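Local structure of insect fatty acid binding protein (Manduca sexta, 1MDC) at residues 88-92 / 104-108; 4-10 / 38-44; 16-20 / 30-34; 111-115 / 127-132. The protein binds one fatty acid molecule inside a beta-barrel whose interior accommodates hydrophobic ligands, as a monomeric lipid carrier of the cytoplasm. All blocks are in the same frame, centred on the assembly; numbering follows the deposited sequence.

Contact 1: residues 88-92 / 104-108; sequences GNVVT and FKKEY. With SO4 (sulfate ion), chain B.
Lys-106 and Val-91 face each other as an antiparallel hydrogen-bonded pair, and the lysine then leaves its partner for the interior of the barrel. Its CB starts 3.2 Å from Val-91 O and 4.1 Å from Val-91 CB. CG, set anti to the carbonyl carbon (chi1 -48°), stays over the same Val-91 O at 3.4 Å. CD and CE run past the sulfate oxygens, the chain bending at chi3 (57°), and NZ faces two of them, bonding to O1 at 2.7 Å and to O2 at 2.8 Å. Gln-40 OE1 also takes a hydrogen bond from this NZ, and His-93 and Tyr-84 are hydrogen-bonded to the sulfate, which probably comes from the crystallisation liquor. With a leucine in place of Lys-106, Gln-40 OE1 would probably lose its ammonium partner, and the sulfate two of its bonds. Beyond the lysine, Val-91 CG2 meets the ring edge of Tyr-108 at CE1, 3.9 Å away, while Tyr-108 N donates an almost straight bond (178°) to Asn-89 O. On the other face Val-90 CG1 packs against Lys-105 CG. The segments form the open end of the hairpin of strands 90-97 and 100-109; strand 78-87 flanks the first and strand 112-119 the second.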
# COMPACT_ATOMS: atom_id res chain seq x y z
N GLY A 88 5.81 3.01 15.35
CA GLY A 88 6.93 2.11 15.47
C GLY A 88 7.18 1.32 14.16
O GLY A 88 7.43 1.87 13.10
N ASN A 89 7.12 -0.00 14.26
CA ASN A 89 7.35 -0.86 13.11
C ASN A 89 6.04 -1.15 12.35
O ASN A 89 6.05 -1.90 11.39
CB ASN A 89 7.96 -2.23 13.48
CG ASN A 89 6.99 -2.87 14.47
OD1 ASN A 89 7.04 -2.55 15.68
ND2 ASN A 89 6.08 -3.72 14.00
N VAL A 90 4.93 -0.57 12.77
CA VAL A 90 3.65 -0.81 12.09
C VAL A 90 3.15 0.47 11.44
O VAL A 90 2.96 1.46 12.14
CB VAL A 90 2.50 -1.24 13.08
CG1 VAL A 90 1.21 -1.53 12.29
CG2 VAL A 90 2.92 -2.50 13.77
N VAL A 91 2.95 0.46 10.12
CA VAL A 91 2.45 1.62 9.40
C VAL A 91 1.06 1.20 8.88
O VAL A 91 1.00 0.19 8.20
CB VAL A 91 3.38 1.87 8.21
CG1 VAL A 91 2.82 3.06 7.42
CG2 VAL A 91 4.75 2.29 8.78
N THR A 92 -0.02 1.93 9.21
CA THR A 92 -1.34 1.54 8.75
C THR A 92 -1.82 2.58 7.80
O THR A 92 -1.81 3.75 8.12
CB THR A 92 -2.30 1.53 9.94
OG1 THR A 92 -1.79 0.60 10.89
CG2 THR A 92 -3.68 1.04 9.57
N PHE A 104 -4.61 -1.15 4.86
CA PHE A 104 -3.40 -1.87 4.47
C PHE A 104 -2.49 -1.77 5.70
O PHE A 104 -1.99 -0.68 5.99
CB PHE A 104 -2.66 -1.23 3.29
CG PHE A 104 -3.57 -0.98 2.10
CD1 PHE A 104 -3.97 -1.98 1.28
CD2 PHE A 104 -3.98 0.35 1.83
CE1 PHE A 104 -4.81 -1.70 0.18
CE2 PHE A 104 -4.79 0.64 0.75
CZ PHE A 104 -5.22 -0.40 -0.06
N LYS A 105 -2.33 -2.87 6.45
CA LYS A 105 -1.51 -2.92 7.67
C LYS A 105 -0.10 -3.38 7.26
O LYS A 105 0.09 -4.52 6.82
CB LYS A 105 -2.20 -3.78 8.75
CG LYS A 105 -1.54 -3.70 10.16
CD LYS A 105 -2.21 -4.71 11.13
CE LYS A 105 -1.44 -5.34 12.31
NZ LYS A 105 -2.16 -5.26 13.60
N LYS A 106 0.89 -2.47 7.38
CA LYS A 106 2.25 -2.80 6.98
C LYS A 106 3.12 -3.05 8.19
O LYS A 106 3.37 -2.16 8.96
CB LYS A 106 2.79 -1.61 6.21
CG LYS A 106 1.81 -1.14 5.15
CD LYS A 106 2.23 0.05 4.25
CE LYS A 106 3.51 -0.10 3.47
NZ LYS A 106 3.85 1.15 2.73
N GLU A 107 3.57 -4.28 8.35
CA GLU A 107 4.40 -4.64 9.49
C GLU A 107 5.81 -4.95 9.08
O GLU A 107 6.05 -5.88 8.31
CB GLU A 107 3.77 -5.84 10.23
CG GLU A 107 2.41 -5.53 10.90
CD GLU A 107 1.82 -6.78 11.52
OE1 GLU A 107 1.30 -7.66 10.86
OE2 GLU A 107 2.00 -6.88 12.80
N TYR A 108 6.78 -4.18 9.58
CA TYR A 108 8.17 -4.42 9.23
C TYR A 108 8.91 -5.18 10.33
O TYR A 108 8.72 -4.89 11.49
CB TYR A 108 8.86 -3.07 9.13
CG TYR A 108 8.40 -2.19 7.95
CD1 TYR A 108 7.31 -1.31 8.12
CD2 TYR A 108 9.06 -2.23 6.73
CE1 TYR A 108 6.88 -0.50 7.08
CE2 TYR A 108 8.65 -1.41 5.67
CZ TYR A 108 7.57 -0.55 5.87
OH TYR A 108 7.15 0.28 4.82
S SO4 B . 1.33 1.86 0.69
O1 SO4 B . 1.84 2.72 1.77
O2 SO4 B . 2.26 0.78 0.45
O3 SO4 B . 0.05 1.25 1.07
O4 SO4 B . 1.18 2.67 -0.55

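Contact 2: residues 4-10 / 38-44; sequences LGKVYSL and PTQKMEA. With SO4 (sulfate ion), chain B.
Gly-5 N donates to Met-42 O at 2.8 Å and 175°, one of four direct backbone bonds between the two segments. Tyr-8 and Gln-40 form an antiparallel hydrogen-bonded pair with reciprocal N-H to O bonds, and Leu-10 N to Pro-38 O, 3.1 Å, closes the far end. Between Gly-5 and Tyr-8 the direct ladder is interrupted: a water gives a hydrogen to Lys-6 O at 2.6 Å and accepts one from Met-42 N. Gln-40, a hexadecanoate-binding residue, reaches inward on a side chain extended beyond CG. Its NE2 bonds to palmitate O1 and only weakly to sulfate O2, 3.4 Å away, while its OE1 accepts from Lys-106 NZ. Packing completes the seam. Val-7 spreads its methyls over two neighbours, CG1 lying 3.8 Å from Thr-39 CB and CG2 lying 3.9 Å from Lys-41 CD. Leu-10 CD2 meets Pro-38 CD at 3.7 Å, the two side chains crossing at a slant. At the other end Leu-4 CD1 rests on Ala-44 CB. Strand 8-14 here lies between strand 39-45 and strand 122-131, and strand 48-54 borders strand 39-45 on its other side; both helices fall in the chain between the two segments.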
# COMPACT_ATOMS: atom_id res chain seq x y z
N LEU A 4 13.70 1.97 7.77
CA LEU A 4 13.88 3.23 7.09
C LEU A 4 15.03 3.18 6.11
O LEU A 4 16.10 2.69 6.44
CB LEU A 4 14.08 4.34 8.14
CG LEU A 4 12.85 4.48 9.00
CD1 LEU A 4 13.17 5.49 10.05
CD2 LEU A 4 11.65 5.04 8.18
N GLY A 5 14.82 3.68 4.88
CA GLY A 5 15.85 3.70 3.83
C GLY A 5 16.11 2.40 3.07
O GLY A 5 16.91 2.41 2.14
N LYS A 6 15.46 1.28 3.44
CA LYS A 6 15.68 0.03 2.74
C LYS A 6 14.65 -0.09 1.61
O LYS A 6 13.53 0.40 1.74
CB LYS A 6 15.36 -1.21 3.62
CG LYS A 6 16.36 -1.56 4.69
CD LYS A 6 16.02 -2.76 5.57
CE LYS A 6 17.21 -3.08 6.42
NZ LYS A 6 17.87 -1.84 6.78
N VAL A 7 15.02 -0.76 0.52
CA VAL A 7 14.06 -0.92 -0.56
C VAL A 7 13.46 -2.33 -0.40
O VAL A 7 14.20 -3.31 -0.36
CB VAL A 7 14.74 -0.74 -1.96
CG1 VAL A 7 13.77 -1.16 -3.10
CG2 VAL A 7 15.12 0.69 -2.13
N TYR A 8 12.14 -2.44 -0.30
CA TYR A 8 11.48 -3.73 -0.17
C TYR A 8 10.83 -4.05 -1.51
O TYR A 8 10.18 -3.20 -2.11
CB TYR A 8 10.40 -3.67 0.89
CG TYR A 8 10.99 -3.63 2.32
CD1 TYR A 8 11.37 -2.40 2.89
CD2 TYR A 8 11.13 -4.78 3.07
CE1 TYR A 8 11.89 -2.34 4.18
CE2 TYR A 8 11.66 -4.74 4.37
CZ TYR A 8 12.03 -3.52 4.91
OH TYR A 8 12.55 -3.49 6.18
N SER A 9 11.04 -5.26 -1.99
CA SER A 9 10.51 -5.73 -3.26
C SER A 9 9.51 -6.85 -3.03
O SER A 9 9.73 -7.74 -2.20
CB SER A 9 11.59 -6.40 -4.12
OG SER A 9 12.60 -5.48 -4.33
N LEU A 10 8.43 -6.85 -3.79
CA LEU A 10 7.43 -7.89 -3.65
C LEU A 10 7.94 -9.29 -3.99
O LEU A 10 8.52 -9.51 -5.05
CB LEU A 10 6.25 -7.58 -4.61
CG LEU A 10 5.13 -8.62 -4.47
CD1 LEU A 10 4.23 -8.22 -3.25
CD2 LEU A 10 4.31 -8.48 -5.71
N PRO A 38 6.12 -4.45 -7.67
CA PRO A 38 6.48 -3.18 -7.04
C PRO A 38 7.54 -3.25 -5.96
O PRO A 38 7.81 -4.31 -5.39
CB PRO A 38 5.20 -2.71 -6.31
CG PRO A 38 4.44 -3.99 -5.96
CD PRO A 38 4.91 -5.02 -7.02
N THR A 39 8.13 -2.09 -5.68
CA THR A 39 9.15 -1.92 -4.65
C THR A 39 8.73 -0.70 -3.87
O THR A 39 8.03 0.18 -4.39
CB THR A 39 10.61 -1.73 -5.06
OG1 THR A 39 10.78 -0.40 -5.57
CG2 THR A 39 11.04 -2.81 -6.05
N GLN A 40 9.13 -0.63 -2.61
CA GLN A 40 8.77 0.53 -1.82
C GLN A 40 9.85 0.86 -0.77
O GLN A 40 10.43 -0.04 -0.17
CB GLN A 40 7.36 0.50 -1.30
CG GLN A 40 7.13 -0.63 -0.38
CD GLN A 40 5.77 -0.46 0.17
OE1 GLN A 40 5.55 0.28 1.13
NE2 GLN A 40 4.85 -1.14 -0.46
N LYS A 41 10.12 2.15 -0.58
CA LYS A 41 11.14 2.61 0.36
C LYS A 41 10.57 3.76 1.14
O LYS A 41 10.01 4.66 0.52
CB LYS A 41 12.24 3.20 -0.47
CG LYS A 41 13.44 3.70 0.35
CD LYS A 41 14.67 4.15 -0.46
CE LYS A 41 14.65 5.53 -1.08
NZ LYS A 41 15.71 5.67 -2.11
N MET A 42 10.69 3.72 2.47
CA MET A 42 10.18 4.77 3.35
C MET A 42 11.33 5.50 4.03
O MET A 42 12.29 4.83 4.39
CB MET A 42 9.30 4.13 4.49
CG MET A 42 8.45 5.21 5.05
SD MET A 42 7.18 4.48 6.07
CE MET A 42 6.93 5.69 7.38
N GLU A 43 11.22 6.83 4.19
CA GLU A 43 12.23 7.70 4.82
C GLU A 43 11.55 8.63 5.81
O GLU A 43 10.40 8.99 5.62
CB GLU A 43 13.09 8.49 3.87
CG GLU A 43 13.70 7.46 2.97
CD GLU A 43 15.04 7.71 2.43
OE1 GLU A 43 15.04 8.53 1.43
OE2 GLU A 43 16.00 7.14 2.86
N ALA A 44 12.28 9.00 6.87
CA ALA A 44 11.78 9.91 7.91
C ALA A 44 12.45 11.25 7.65
O ALA A 44 13.63 11.32 7.30
CB ALA A 44 11.97 9.38 9.33
S SO4 B . 1.33 1.86 0.69
O1 SO4 B . 1.84 2.72 1.77
O2 SO4 B . 2.26 0.78 0.45
O3 SO4 B . 0.05 1.25 1.07
O4 SO4 B . 1.18 2.67 -0.55
O HOH W 1 11.82 1.16 3.57

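Contact 3: residues 16-20 / 30-34; sequences FDGFL and IQALV
Ile-30 opens the second helix's side of the contact by pressing its CG1 against Leu-20 CB, 3.9 Å apart. Its other branch, CG2, lies anti to the backbone nitrogen and is thereby turned to Asp-17, whose OD1 sits 3.5 Å from this methyl; the two side chains cross at about a right angle. That carboxylate finds its charge partner within its own helix, where OD2 forms a salt bridge with Lys-21. Leu-33 comes round to the same side of the helix. Its CB touches Leu-20 CD1 at 3.9 Å and its CD1 lies 4.0 Å from Leu-20 CD2, so both methyls of Leu-20 are engaged by one residue. The carbonyl of Leu-33 meets the ring of Phe-16 at its edge, in the ring plane, with CE2 3.9 Å from Leu-33 O. Leu-20 CD1 also stands 3.8 Å above one face of that ring, offset toward the rim. Val-34 ends the row: its CG1 is 3.9 Å from Leu-20 CD1, and Asp-17 OD1 approaches the same methyl. This is the helix-turn-helix that caps one end of the barrel in fatty acid-binding proteins; the N-to-C directions of the short segments are 144° apart and their axes come within 10.2 Å. Leu-25, in the loop between the helices, touches Leu-20, Ile-30 and Leu-33, and Phe-16 makes a cation-pi contact with the ligand-binding Arg-128. The aliphatic branches and single aromatic ring joining these segments imply cohesion by dispersion and burial of apolar surface, with Asp-17 contributing a carboxylate beside methyl groups rather than a directional bond.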
# COMPACT_ATOMS: atom_id res chain seq x y z
N PHE A 16 -4.91 -11.40 -3.52
CA PHE A 16 -4.90 -10.03 -3.99
C PHE A 16 -5.94 -9.81 -5.09
O PHE A 16 -6.58 -8.79 -5.17
CB PHE A 16 -3.47 -9.58 -4.35
CG PHE A 16 -3.26 -8.09 -4.63
CD1 PHE A 16 -3.69 -7.12 -3.74
CD2 PHE A 16 -2.57 -7.70 -5.79
CE1 PHE A 16 -3.45 -5.76 -3.99
CE2 PHE A 16 -2.35 -6.34 -6.07
CZ PHE A 16 -2.79 -5.39 -5.16
N ASP A 17 -6.13 -10.78 -5.94
CA ASP A 17 -7.12 -10.61 -6.99
C ASP A 17 -8.52 -10.42 -6.39
O ASP A 17 -9.35 -9.64 -6.85
CB ASP A 17 -7.06 -11.85 -7.90
CG ASP A 17 -8.06 -11.78 -9.06
OD1 ASP A 17 -7.57 -11.21 -10.12
OD2 ASP A 17 -9.19 -12.23 -9.03
N GLY A 18 -8.78 -11.16 -5.33
CA GLY A 18 -10.06 -11.12 -4.63
C GLY A 18 -10.30 -9.77 -4.05
O GLY A 18 -11.39 -9.22 -4.13
N PHE A 19 -9.24 -9.22 -3.47
CA PHE A 19 -9.39 -7.90 -2.91
C PHE A 19 -9.66 -6.87 -4.03
O PHE A 19 -10.47 -5.98 -3.85
CB PHE A 19 -8.06 -7.42 -2.17
CG PHE A 19 -8.03 -5.94 -1.96
CD1 PHE A 19 -8.84 -5.32 -1.01
CD2 PHE A 19 -7.18 -5.15 -2.72
CE1 PHE A 19 -8.80 -3.95 -0.82
CE2 PHE A 19 -7.15 -3.75 -2.54
CZ PHE A 19 -7.94 -3.15 -1.60
N LEU A 20 -8.96 -6.95 -5.16
CA LEU A 20 -9.17 -5.97 -6.22
C LEU A 20 -10.57 -6.04 -6.81
O LEU A 20 -11.14 -5.03 -7.23
CB LEU A 20 -8.15 -6.15 -7.29
CG LEU A 20 -6.73 -5.84 -6.77
CD1 LEU A 20 -5.73 -6.28 -7.80
CD2 LEU A 20 -6.53 -4.37 -6.53
N ILE A 30 -7.10 -4.70 -13.04
CA ILE A 30 -6.87 -5.82 -12.17
C ILE A 30 -5.70 -6.64 -12.70
O ILE A 30 -4.81 -7.03 -11.96
CB ILE A 30 -8.12 -6.63 -12.00
CG1 ILE A 30 -9.08 -5.91 -11.07
CG2 ILE A 30 -7.76 -7.99 -11.46
CD1 ILE A 30 -10.41 -6.70 -10.86
N GLN A 31 -5.67 -6.90 -13.99
CA GLN A 31 -4.58 -7.67 -14.58
C GLN A 31 -3.22 -6.97 -14.41
O GLN A 31 -2.19 -7.58 -14.10
CB GLN A 31 -4.88 -7.99 -16.09
CG GLN A 31 -3.80 -8.81 -16.87
CD GLN A 31 -4.11 -8.95 -18.38
OE1 GLN A 31 -4.42 -7.97 -19.08
NE2 GLN A 31 -4.03 -10.17 -18.91
N ALA A 32 -3.20 -5.66 -14.62
CA ALA A 32 -1.97 -4.94 -14.49
C ALA A 32 -1.49 -4.98 -13.04
O ALA A 32 -0.33 -5.22 -12.75
CB ALA A 32 -2.13 -3.51 -15.00
N LEU A 33 -2.39 -4.74 -12.10
CA LEU A 33 -1.98 -4.75 -10.70
C LEU A 33 -1.47 -6.09 -10.21
O LEU A 33 -0.49 -6.17 -9.46
CB LEU A 33 -3.03 -4.20 -9.74
CG LEU A 33 -3.18 -2.69 -9.93
CD1 LEU A 33 -4.46 -2.26 -9.20
CD2 LEU A 33 -1.98 -1.96 -9.30
N VAL A 34 -2.13 -7.15 -10.64
CA VAL A 34 -1.70 -8.46 -10.18
C VAL A 34 -0.39 -8.87 -10.81
O VAL A 34 0.32 -9.71 -10.29
CB VAL A 34 -2.71 -9.63 -10.20
CG1 VAL A 34 -4.07 -9.24 -9.69
CG2 VAL A 34 -2.78 -10.36 -11.49

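Contact 4: residues 111-115 / 127-132; sequences DDLVV and RRYYKA. With PLM (palmitic acid), chain C.
Backbone bonds between Leu-113 and Tyr-130, and between Val-115 and Arg-128, run both ways and make two antiparallel hydrogen-bonded pairs. Ala-132 N adds a bond to Asp-111 O at 3.0 Å, in the carbonyl plane and on a lone pair. On the face shared with Val-114 and Tyr-129 one charged pair, Asp-112 and Lys-131, lies side by side, pointing the same way, in a salt bridge whose OD1 to NZ hydrogen bond is weak at 3.4 Å. A water reinforces that end by donating to both Asp-112 OD1 and Tyr-130 O. The segments belong to the hairpin of strands 112-119 and 122-131, part of the up-and-down beta-barrel of the family, and its inner face carries the ligand site. There palmitate O2 takes two bonds, from Tyr-130 OH at 2.6 Å and from Arg-128 NH1 at 2.9 Å; the arginine bends at chi3 (94°) to bring its guanidinium edge to that oxygen. Apolar packing backs both faces. Val-115 CG2 lies 3.9 Å from Tyr-130 CE1, and Leu-113 runs beside the same tyrosine. On the other face Val-114 CG1 meets Arg-127 CD at 3.6 Å and lies over the guanidinium, whose NH1 donates in plane to Tyr-129 OH, 3.0 Å away. Were Arg-127 an alanine, Val-114 CG1 would probably lose its cover and Tyr-129 OH this donor, so that Glu-14 would have to hold the hydroxyl.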
# COMPACT_ATOMS: atom_id res chain seq x y z
N ASP A 111 14.34 -7.58 7.45
CA ASP A 111 14.26 -7.54 6.03
C ASP A 111 12.91 -7.98 5.49
O ASP A 111 12.74 -8.07 4.29
CB ASP A 111 15.39 -8.30 5.41
CG ASP A 111 16.67 -7.49 5.40
OD1 ASP A 111 16.63 -6.23 5.78
OD2 ASP A 111 17.67 -7.96 5.01
N ASP A 112 11.95 -8.26 6.36
CA ASP A 112 10.66 -8.66 5.82
C ASP A 112 9.60 -7.61 6.09
O ASP A 112 9.61 -6.96 7.14
CB ASP A 112 10.15 -9.93 6.55
CG ASP A 112 11.01 -11.15 6.37
OD1 ASP A 112 11.08 -11.59 5.17
OD2 ASP A 112 11.61 -11.64 7.25
N LEU A 113 8.67 -7.45 5.13
CA LEU A 113 7.57 -6.50 5.26
C LEU A 113 6.31 -7.33 4.93
O LEU A 113 6.32 -7.98 3.89
CB LEU A 113 7.72 -5.26 4.35
CG LEU A 113 6.41 -4.51 4.02
CD1 LEU A 113 5.69 -3.88 5.24
CD2 LEU A 113 6.71 -3.41 3.00
N VAL A 114 5.29 -7.35 5.79
CA VAL A 114 4.08 -8.12 5.52
C VAL A 114 2.97 -7.13 5.47
O VAL A 114 2.86 -6.35 6.37
CB VAL A 114 3.81 -9.11 6.68
CG1 VAL A 114 2.55 -9.94 6.37
CG2 VAL A 114 5.00 -10.10 6.91
N VAL A 115 2.16 -7.13 4.43
CA VAL A 115 1.07 -6.20 4.33
C VAL A 115 -0.22 -7.02 4.36
O VAL A 115 -0.36 -7.93 3.56
CB VAL A 115 1.10 -5.42 2.98
CG1 VAL A 115 -0.09 -4.43 2.93
CG2 VAL A 115 2.37 -4.54 2.84
N ARG A 127 -2.78 -10.75 1.36
CA ARG A 127 -1.46 -10.53 1.92
C ARG A 127 -0.46 -10.27 0.83
O ARG A 127 -0.56 -10.87 -0.23
CB ARG A 127 -0.99 -11.82 2.58
CG ARG A 127 -1.49 -11.92 3.99
CD ARG A 127 -0.47 -11.36 4.95
NE ARG A 127 -0.82 -11.39 6.35
CZ ARG A 127 -0.58 -12.44 7.12
NH1 ARG A 127 -0.04 -13.52 6.60
NH2 ARG A 127 -0.91 -12.40 8.43
N ARG A 128 0.48 -9.38 1.11
CA ARG A 128 1.55 -9.05 0.18
C ARG A 128 2.81 -9.16 1.03
O ARG A 128 2.90 -8.55 2.08
CB ARG A 128 1.48 -7.74 -0.58
CG ARG A 128 0.10 -7.58 -1.29
CD ARG A 128 0.13 -6.30 -2.11
NE ARG A 128 0.53 -6.52 -3.50
CZ ARG A 128 0.71 -5.47 -4.31
NH1 ARG A 128 0.56 -4.21 -3.87
NH2 ARG A 128 1.04 -5.69 -5.54
N TYR A 129 3.75 -9.97 0.58
CA TYR A 129 5.02 -10.23 1.25
C TYR A 129 6.16 -9.60 0.44
O TYR A 129 6.34 -9.85 -0.76
CB TYR A 129 5.26 -11.76 1.38
CG TYR A 129 4.12 -12.46 2.07
CD1 TYR A 129 4.09 -12.61 3.46
CD2 TYR A 129 3.07 -12.99 1.32
CE1 TYR A 129 3.04 -13.24 4.10
CE2 TYR A 129 2.01 -13.64 1.95
CZ TYR A 129 1.99 -13.78 3.31
OH TYR A 129 0.94 -14.41 3.92
N TYR A 130 6.94 -8.76 1.12
CA TYR A 130 8.06 -8.09 0.47
C TYR A 130 9.34 -8.39 1.25
O TYR A 130 9.30 -8.69 2.43
CB TYR A 130 7.77 -6.58 0.59
CG TYR A 130 6.63 -5.91 -0.18
CD1 TYR A 130 5.32 -6.08 0.22
CD2 TYR A 130 6.93 -5.08 -1.27
CE1 TYR A 130 4.28 -5.43 -0.50
CE2 TYR A 130 5.92 -4.43 -1.97
CZ TYR A 130 4.60 -4.63 -1.57
OH TYR A 130 3.62 -3.97 -2.23
N LYS A 131 10.45 -8.30 0.56
CA LYS A 131 11.73 -8.56 1.14
C LYS A 131 12.77 -7.50 0.71
O LYS A 131 12.81 -7.07 -0.44
CB LYS A 131 12.03 -9.95 0.58
CG LYS A 131 13.13 -10.69 1.25
CD LYS A 131 12.63 -11.63 2.30
CE LYS A 131 12.62 -13.08 1.87
NZ LYS A 131 11.79 -13.92 2.74
N ALA A 132 13.62 -7.08 1.64
CA ALA A 132 14.68 -6.11 1.40
C ALA A 132 15.92 -6.97 1.30
O ALA A 132 15.90 -8.15 1.64
CB ALA A 132 14.79 -5.11 2.53
OXT ALA A 132 16.96 -6.54 0.86
C1 PLM C . 1.07 -2.35 -0.53
O1 PLM C . 1.90 -1.93 0.30
O2 PLM C . 1.25 -3.36 -1.22
C2 PLM C . -0.24 -1.57 -0.79
C3 PLM C . -1.23 -2.21 -1.79
C4 PLM C . -1.11 -1.56 -3.20
C5 PLM C . -2.24 -0.55 -3.49
C6 PLM C . -3.24 -1.09 -4.53
C7 PLM C . -4.53 -0.29 -4.41
C8 PLM C . -5.52 -0.44 -5.55
C9 PLM C . -6.86 -0.68 -4.87
CA PLM C . -7.89 0.45 -5.03
CB PLM C . -8.37 0.92 -3.64
CC PLM C . -9.74 1.64 -3.68
CD PLM C . -10.15 2.18 -2.28
CE PLM C . -11.44 1.54 -1.75
CF PLM C . -11.20 0.04 -1.59
CG PLM C . -12.42 -0.74 -1.02
O HOH W 2 8.82 -11.32 3.44

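Contacts 1, 2 and 4 are seams of one continuous antiparallel sheet, while contact 3 forms the helical cap. Contacts 1 and 4 have centres 10 Å apart and are stitched by Glu-107 N to Val-114 O, 2.9 Å; contacts 2 and 4, also 10 Å apart, join through Lys-131 N to Ser-9 O, 2.9 Å. Inside the barrel the polar groups converge: Lys-106 NZ of contact 1 lies 2.5 Å from Gln-40 OE1 of contact 2, and Gln-40 shares the palmitate carboxylate with Arg-128 and Tyr-130 of contact 4. Contact 3, centred about 17 Å from contact 4, reaches this site through Phe-16 CE2, 3.5 Å from Arg-128 NH2.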